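Local coordinates for protein mandelate racemase/muconate lactonizing enzyme/Enolase superfamily (Rhodobacter sphaeroides, PDB 2HZG) that is of unknown function but belongs to the mandelate racemase and muconate lactonizing enzyme group of the enolase superfamily, and binds a sodium ion through three carboxylates, at residues E227-A232 with A239-R244; E206-A211 with L235-A240. One frame throughout, in Å; residues are numbered along the deposited sequence.

Both interactions lie in the barrel domain of the chain, with centres about 5 Å apart. They share helix 235-242. Along the chain, helix 208-212 comes first, then strand 225-227, the loop that follows it and the shared helix. Interaction 2 joins the two helices. Interaction 1 joins the loop to the later part of helix 235-242 and the turn after it. Phe230 links the two, because its ring packs against the backbone oxygens of Asp207 and Ala237. A salt bridge from Arg244 to Glu209 also ties them. Together they connect the end of a metal-binding strand to two neighbouring helices on the outside of the barrel.

Interaction 1 (E227-A232 with A239-R244); sequences EEPFDA and AALAGR. With NA (sodium ion), chain C.
The Phe230 ring is met edge-on by Leu241 CB, 3.7 Å from CE2. Pro229 CB sits over one face, nearer the ring's border than its middle. Leu241 CD2 comes in obliquely, 3.7 Å from CE2 of Phe230. This is a strand-loop-helix unit of a TIM-type barrel: strand 225-227 ends at Glu227, and helix 235-242 folds back beside the loop. Leu241 is the one helix residue that carries the contact. Its CG is anti to the backbone N (chi1 -167°), and CD2 reaches both loop residues. The same methyl is 3.7 Å from Pro229 CB. The contact is apolar and buried, with no hydrogen bond across it. Ile250 of strand 249-252 packs on Pro229 and Leu241, Ala211 touches Phe230 and Leu241, and the His238 ring meets Phe230 edge-to-face. Two residues before Pro229, at the end of strand 225-227, is the metal site. The extended Glu227 side chain uses its two oxygens differently: OE1 takes a salt bridge from Lys165 and a hydrogen bond from Trp225, while OE2 binds the sodium ion. Asp199 and Glu254 complete the protein part of the sodium site. Glu227 OE2 lies 2.3 Å from the ion.

Interaction 2 (E206-A211 with L235-A240); sequences EDVEAA and LAAHAA
Val208 is the one residue of 206-211 with atoms in contact across the segments, and it sits where the two backbones come close at one point. Val208 faces Ala237 with their CA atoms 5.9 Å apart, a spacing that the small alanine side chain permits. CG2 of Val208 sits 3.8 Å from Ala237 CB and is also 3.8 Å from Ala237 CA. Its other branch, CG1, lies 4.0 Å from Ala240 CB. Val208 has CG1 anti to its backbone N (chi1 177°) and CG2 anti to the carbonyl carbon. CG2 thus meets Ala237, and both methyls border Ala240, one turn further on. No hydrogen bond crosses between the segments.

The start of helix 208-212 is held from within. Asp207 is the N-cap, and its OD1 accepts from Ala210 N at 3.0 Å. That bond is nearly straight at the hydrogen (168°), but the donor comes from above the carboxylate plane, 65° out of it. Asp207 is also the centre of an inverse gamma turn, closed by a weak bond from Val208 N to Glu206 O.

The second subunit lies close by. Glu206 OE1 forms a salt bridge with Arg289 of that subunit, and Ala236 packs on its Tyr268. The two helices follow successive parallel strands, 195-199 and 225-227, so this is the packing of neighbouring outer helices in a TIM-type barrel.

Interaction 1 (E227-A232 with A239-R244)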
ATOM      1  N   GLU A 227     -18.606  -8.751  -5.961  1.00 14.93           N
ATOM      2  CA  GLU A 227     -17.569  -8.254  -5.063  1.00 13.89           C
ATOM      3  C   GLU A 227     -16.210  -8.180  -5.764  1.00 13.71           C
ATOM      4  O   GLU A 227     -15.839  -9.079  -6.522  1.00 13.44           O
ATOM      5  CB  GLU A 227     -17.527  -9.163  -3.831  1.00 14.48           C
ATOM      6  CG  GLU A 227     -16.422  -8.899  -2.835  1.00 14.04           C
ATOM      7  CD  GLU A 227     -16.585  -9.728  -1.573  1.00 16.04           C
ATOM      8  OE1 GLU A 227     -17.722 -10.123  -1.231  1.00 15.13           O
ATOM      9  OE2 GLU A 227     -15.563  -9.948  -0.893  1.00 19.31           O
ATOM     10  N   GLU A 228     -15.499  -7.077  -5.535  1.00 13.93           N
ATOM     11  CA  GLU A 228     -14.149  -6.873  -6.080  1.00 15.35           C
ATOM     12  C   GLU A 228     -14.033  -7.149  -7.583  1.00 14.62           C
ATOM     13  O   GLU A 228     -13.189  -7.956  -7.988  1.00 14.40           O
ATOM     14  CB  GLU A 228     -13.124  -7.746  -5.324  1.00 15.65           C
ATOM     15  CG  GLU A 228     -12.837  -7.275  -3.896  1.00 19.93           C
ATOM     16  CD  GLU A 228     -11.351  -7.360  -3.557  1.00 24.33           C
ATOM     17  OE1 GLU A 228     -10.700  -6.267  -3.444  1.00 22.97           O
ATOM     18  OE2 GLU A 228     -10.832  -8.516  -3.452  1.00 22.23           O
ATOM     19  N   PRO A 229     -14.878  -6.500  -8.419  1.00 14.77           N
ATOM     20  CA  PRO A 229     -14.719  -6.809  -9.864  1.00 15.16           C
ATOM     21  C   PRO A 229     -13.343  -6.401 -10.433  1.00 14.90           C
ATOM     22  O   PRO A 229     -12.882  -6.997 -11.393  1.00 14.56           O
ATOM     23  CB  PRO A 229     -15.838  -5.984 -10.542  1.00 14.85           C
ATOM     24  CG  PRO A 229     -16.157  -4.876  -9.522  1.00 14.76           C
ATOM     25  CD  PRO A 229     -15.943  -5.503  -8.163  1.00 14.26           C
ATOM     26  N   PHE A 230     -12.714  -5.394  -9.833  1.00 15.31           N
ATOM     27  CA  PHE A 230     -11.529  -4.746 -10.407  1.00 15.81           C
ATOM     28  C   PHE A 230     -10.392  -4.566  -9.406  1.00 17.09           C
ATOM     29  O   PHE A 230     -10.587  -4.811  -8.202  1.00 16.31           O
ATOM     30  CB  PHE A 230     -11.921  -3.362 -10.944  1.00 15.05           C
ATOM     31  CG  PHE A 230     -13.053  -3.388 -11.942  1.00 14.93           C
ATOM     32  CD1 PHE A 230     -12.887  -3.998 -13.200  1.00 13.92           C
ATOM     33  CD2 PHE A 230     -14.276  -2.798 -11.629  1.00 12.26           C
ATOM     34  CE1 PHE A 230     -13.940  -4.017 -14.130  1.00 14.22           C
ATOM     35  CE2 PHE A 230     -15.336  -2.814 -12.546  1.00 13.86           C
ATOM     36  CZ  PHE A 230     -15.172  -3.420 -13.797  1.00 12.81           C
ATOM     37  N   ASP A 231      -9.218  -4.120  -9.897  1.00 17.97           N
ATOM     38  CA  ASP A 231      -8.139  -3.612  -9.026  1.00 19.58           C
ATOM     39  C   ASP A 231      -8.780  -2.783  -7.921  1.00 19.21           C
ATOM     40  O   ASP A 231      -9.688  -2.006  -8.202  1.00 19.47           O
ATOM     41  CB  ASP A 231      -7.195  -2.626  -9.757  1.00 20.41           C
ATOM     42  CG  ASP A 231      -6.343  -3.261 -10.839  1.00 23.58           C
ATOM     43  OD1 ASP A 231      -6.322  -4.500 -11.000  1.00 26.48           O
ATOM     44  OD2 ASP A 231      -5.652  -2.469 -11.530  1.00 28.08           O
ATOM     45  N   ALA A 232      -8.265  -2.895  -6.696  1.00 19.56           N
ATOM     46  CA  ALA A 232      -8.816  -2.158  -5.544  1.00 19.96           C
ATOM     47  C   ALA A 232      -8.879  -0.639  -5.752  1.00 20.24           C
ATOM     48  O   ALA A 232      -9.845   0.025  -5.335  1.00 21.00           O
ATOM     49  CB  ALA A 232      -8.032  -2.490  -4.280  1.00 20.06           C
ATOM     50  N   ALA A 239     -17.323   2.503 -10.726  1.00 16.02           N
ATOM     51  CA  ALA A 239     -18.416   3.417 -11.018  1.00 16.50           C
ATOM     52  C   ALA A 239     -19.014   3.131 -12.402  1.00 17.04           C
ATOM     53  O   ALA A 239     -20.229   3.124 -12.557  1.00 17.31           O
ATOM     54  CB  ALA A 239     -17.938   4.905 -10.922  1.00 15.94           C
ATOM     55  N   ALA A 240     -18.166   2.920 -13.404  1.00 17.53           N
ATOM     56  CA  ALA A 240     -18.654   2.562 -14.759  1.00 18.82           C
ATOM     57  C   ALA A 240     -19.516   1.285 -14.737  1.00 19.05           C
ATOM     58  O   ALA A 240     -20.602   1.250 -15.310  1.00 20.12           O
ATOM     59  CB  ALA A 240     -17.483   2.414 -15.737  1.00 17.78           C
ATOM     60  N   LEU A 241     -19.039   0.247 -14.059  1.00 19.31           N
ATOM     61  CA  LEU A 241     -19.779  -1.005 -13.942  1.00 19.48           C
ATOM     62  C   LEU A 241     -21.134  -0.811 -13.251  1.00 20.63           C
ATOM     63  O   LEU A 241     -22.163  -1.328 -13.713  1.00 21.14           O
ATOM     64  CB  LEU A 241     -18.944  -2.058 -13.193  1.00 18.61           C
ATOM     65  CG  LEU A 241     -19.466  -3.509 -13.263  1.00 18.03           C
ATOM     66  CD1 LEU A 241     -19.493  -4.016 -14.711  1.00 15.73           C
ATOM     67  CD2 LEU A 241     -18.608  -4.431 -12.392  1.00 14.12           C
ATOM     68  N   ALA A 242     -21.126  -0.075 -12.143  1.00 21.58           N
ATOM     69  CA  ALA A 242     -22.332   0.210 -11.384  1.00 23.19           C
ATOM     70  C   ALA A 242     -23.367   1.015 -12.182  1.00 24.51           C
ATOM     71  O   ALA A 242     -24.545   0.962 -11.865  1.00 25.27           O
ATOM     72  CB  ALA A 242     -21.979   0.939 -10.089  1.00 23.00           C
ATOM     73  N   GLY A 243     -22.927   1.754 -13.199  1.00 25.36           N
ATOM     74  CA  GLY A 243     -23.836   2.583 -14.001  1.00 26.78           C
ATOM     75  C   GLY A 243     -24.483   1.869 -15.179  1.00 27.35           C
ATOM     76  O   GLY A 243     -25.235   2.475 -15.927  1.00 28.02           O
ATOM     77  N   ARG A 244     -24.194   0.583 -15.355  1.00 27.66           N
ATOM     78  CA  ARG A 244     -24.750  -0.179 -16.471  1.00 27.57           C
ATOM     79  C   ARG A 244     -26.192  -0.639 -16.244  1.00 27.18           C
ATOM     80  O   ARG A 244     -26.786  -1.248 -17.123  1.00 27.56           O
ATOM     81  CB  ARG A 244     -23.853  -1.370 -16.817  1.00 27.43           C
ATOM     82  CG  ARG A 244     -22.418  -0.974 -17.055  1.00 29.61           C
ATOM     83  CD  ARG A 244     -22.254  -0.182 -18.346  1.00 32.33           C
ATOM     84  NE  ARG A 244     -21.877  -1.111 -19.388  1.00 36.27           N
ATOM     85  CZ  ARG A 244     -20.693  -1.149 -19.976  1.00 36.83           C
ATOM     86  NH1 ARG A 244     -19.752  -0.267 -19.672  1.00 37.84           N
ATOM     87  NH2 ARG A 244     -20.472  -2.064 -20.901  1.00 39.27           N
TER
HETATM   88 NA    NA C1101     -13.585 -11.205  -0.937  1.00 22.84          NA
HETATM   89  O   HOH W   1     -12.182 -10.542  -3.321  1.00 18.20           O
HETATM   90  O   HOH W   2     -11.398 -12.207  -0.418  1.00 18.95           O
HETATM   91  O   HOH W   3     -14.315 -12.854   0.892  1.00 19.08           O

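Interaction 2 (E206-A211 with L235-A240)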
ATOM      1  N   GLU A 206      -8.998  -3.975 -14.915  1.00 18.16           N
ATOM      2  CA  GLU A 206      -9.628  -2.693 -15.271  1.00 18.78           C
ATOM      3  C   GLU A 206     -10.585  -2.844 -16.460  1.00 18.67           C
ATOM      4  O   GLU A 206     -11.032  -1.853 -17.041  1.00 18.30           O
ATOM      5  CB  GLU A 206      -8.558  -1.653 -15.618  1.00 18.58           C
ATOM      6  CG  GLU A 206      -7.681  -1.268 -14.440  1.00 20.25           C
ATOM      7  CD  GLU A 206      -6.584  -0.287 -14.852  1.00 21.63           C
ATOM      8  OE1 GLU A 206      -6.922   0.863 -15.163  1.00 22.36           O
ATOM      9  OE2 GLU A 206      -5.399  -0.678 -14.877  1.00 24.24           O
ATOM     10  N   ASP A 207     -10.901  -4.087 -16.808  1.00 18.45           N
ATOM     11  CA  ASP A 207     -11.675  -4.374 -18.020  1.00 18.13           C
ATOM     12  C   ASP A 207     -13.174  -4.289 -17.697  1.00 18.30           C
ATOM     13  O   ASP A 207     -13.812  -5.302 -17.318  1.00 17.56           O
ATOM     14  CB  ASP A 207     -11.265  -5.742 -18.542  1.00 18.20           C
ATOM     15  CG  ASP A 207     -11.768  -6.032 -19.951  1.00 18.69           C
ATOM     16  OD1 ASP A 207     -12.726  -5.398 -20.433  1.00 19.50           O
ATOM     17  OD2 ASP A 207     -11.202  -6.949 -20.562  1.00 21.13           O
ATOM     18  N   VAL A 208     -13.712  -3.069 -17.781  1.00 17.96           N
ATOM     19  CA  VAL A 208     -15.126  -2.822 -17.494  1.00 18.15           C
ATOM     20  C   VAL A 208     -16.018  -3.700 -18.382  1.00 18.66           C
ATOM     21  O   VAL A 208     -17.028  -4.253 -17.912  1.00 18.04           O
ATOM     22  CB  VAL A 208     -15.516  -1.334 -17.638  1.00 18.34           C
ATOM     23  CG1 VAL A 208     -17.021  -1.137 -17.408  1.00 17.63           C
ATOM     24  CG2 VAL A 208     -14.713  -0.478 -16.643  1.00 18.12           C
ATOM     25  N   GLU A 209     -15.654  -3.821 -19.659  1.00 17.64           N
ATOM     26  CA  GLU A 209     -16.501  -4.553 -20.589  1.00 17.99           C
ATOM     27  C   GLU A 209     -16.535  -6.057 -20.299  1.00 16.80           C
ATOM     28  O   GLU A 209     -17.599  -6.646 -20.355  1.00 16.83           O
ATOM     29  CB  GLU A 209     -16.140  -4.237 -22.046  1.00 18.65           C
ATOM     30  CG  GLU A 209     -16.256  -2.711 -22.377  1.00 23.01           C
ATOM     31  CD  GLU A 209     -17.667  -2.146 -22.143  1.00 28.73           C
ATOM     32  OE1 GLU A 209     -18.673  -2.838 -22.427  1.00 32.51           O
ATOM     33  OE2 GLU A 209     -17.783  -1.003 -21.655  1.00 34.13           O
ATOM     34  N   ALA A 210     -15.386  -6.661 -19.979  1.00 16.49           N
ATOM     35  CA  ALA A 210     -15.339  -8.077 -19.537  1.00 16.45           C
ATOM     36  C   ALA A 210     -16.222  -8.313 -18.302  1.00 16.48           C
ATOM     37  O   ALA A 210     -16.948  -9.301 -18.237  1.00 17.00           O
ATOM     38  CB  ALA A 210     -13.915  -8.518 -19.268  1.00 14.89           C
ATOM     39  N   ALA A 211     -16.160  -7.401 -17.333  1.00 16.75           N
ATOM     40  CA  ALA A 211     -16.995  -7.481 -16.133  1.00 16.84           C
ATOM     41  C   ALA A 211     -18.472  -7.296 -16.476  1.00 16.72           C
ATOM     42  O   ALA A 211     -19.342  -8.062 -16.011  1.00 15.96           O
ATOM     43  CB  ALA A 211     -16.550  -6.433 -15.102  1.00 17.30           C
ATOM     44  N   LEU A 235     -11.382   2.911  -9.113  1.00 15.26           N
ATOM     45  CA  LEU A 235     -12.668   3.428  -8.665  1.00 15.86           C
ATOM     46  C   LEU A 235     -13.572   3.842  -9.824  1.00 15.81           C
ATOM     47  O   LEU A 235     -14.784   3.642  -9.773  1.00 15.70           O
ATOM     48  CB  LEU A 235     -12.470   4.603  -7.703  1.00 15.39           C
ATOM     49  CG  LEU A 235     -11.513   4.336  -6.538  1.00 17.43           C
ATOM     50  CD1 LEU A 235     -11.298   5.611  -5.734  1.00 16.94           C
ATOM     51  CD2 LEU A 235     -11.968   3.152  -5.658  1.00 18.79           C
ATOM     52  N   ALA A 236     -12.973   4.416 -10.859  1.00 15.84           N
ATOM     53  CA  ALA A 236     -13.717   4.804 -12.056  1.00 16.18           C
ATOM     54  C   ALA A 236     -14.283   3.562 -12.773  1.00 15.51           C
ATOM     55  O   ALA A 236     -15.421   3.583 -13.243  1.00 15.34           O
ATOM     56  CB  ALA A 236     -12.839   5.651 -12.993  1.00 15.73           C
ATOM     57  N   ALA A 237     -13.492   2.489 -12.833  1.00 15.42           N
ATOM     58  CA  ALA A 237     -13.977   1.201 -13.354  1.00 14.66           C
ATOM     59  C   ALA A 237     -15.205   0.695 -12.557  1.00 15.08           C
ATOM     60  O   ALA A 237     -16.213   0.285 -13.155  1.00 15.42           O
ATOM     61  CB  ALA A 237     -12.866   0.170 -13.370  1.00 14.08           C
ATOM     62  N   HIS A 238     -15.119   0.723 -11.226  1.00 14.97           N
ATOM     63  CA  HIS A 238     -16.244   0.360 -10.344  1.00 15.90           C
ATOM     64  C   HIS A 238     -17.500   1.182 -10.645  1.00 15.93           C
ATOM     65  O   HIS A 238     -18.604   0.634 -10.792  1.00 15.30           O
ATOM     66  CB  HIS A 238     -15.860   0.558  -8.872  1.00 15.95           C
ATOM     67  CG  HIS A 238     -15.034  -0.547  -8.295  1.00 16.75           C
ATOM     68  ND1 HIS A 238     -13.672  -0.641  -8.489  1.00 17.70           N
ATOM     69  CD2 HIS A 238     -15.371  -1.588  -7.493  1.00 17.99           C
ATOM     70  CE1 HIS A 238     -13.208  -1.694  -7.838  1.00 17.91           C
ATOM     71  NE2 HIS A 238     -14.216  -2.279  -7.217  1.00 17.33           N
ATOM     72  N   ALA A 239     -17.323   2.503 -10.726  1.00 16.02           N
ATOM     73  CA  ALA A 239     -18.416   3.417 -11.018  1.00 16.50           C
ATOM     74  C   ALA A 239     -19.014   3.131 -12.402  1.00 17.04           C
ATOM     75  O   ALA A 239     -20.229   3.124 -12.557  1.00 17.31           O
ATOM     76  CB  ALA A 239     -17.938   4.905 -10.922  1.00 15.94           C
ATOM     77  N   ALA A 240     -18.166   2.920 -13.404  1.00 17.53           N
ATOM     78  CA  ALA A 240     -18.654   2.562 -14.759  1.00 18.82           C
ATOM     79  C   ALA A 240     -19.516   1.285 -14.737  1.00 19.05           C
ATOM     80  O   ALA A 240     -20.602   1.250 -15.310  1.00 20.12           O
ATOM     81  CB  ALA A 240     -17.483   2.414 -15.737  1.00 17.78           C
TER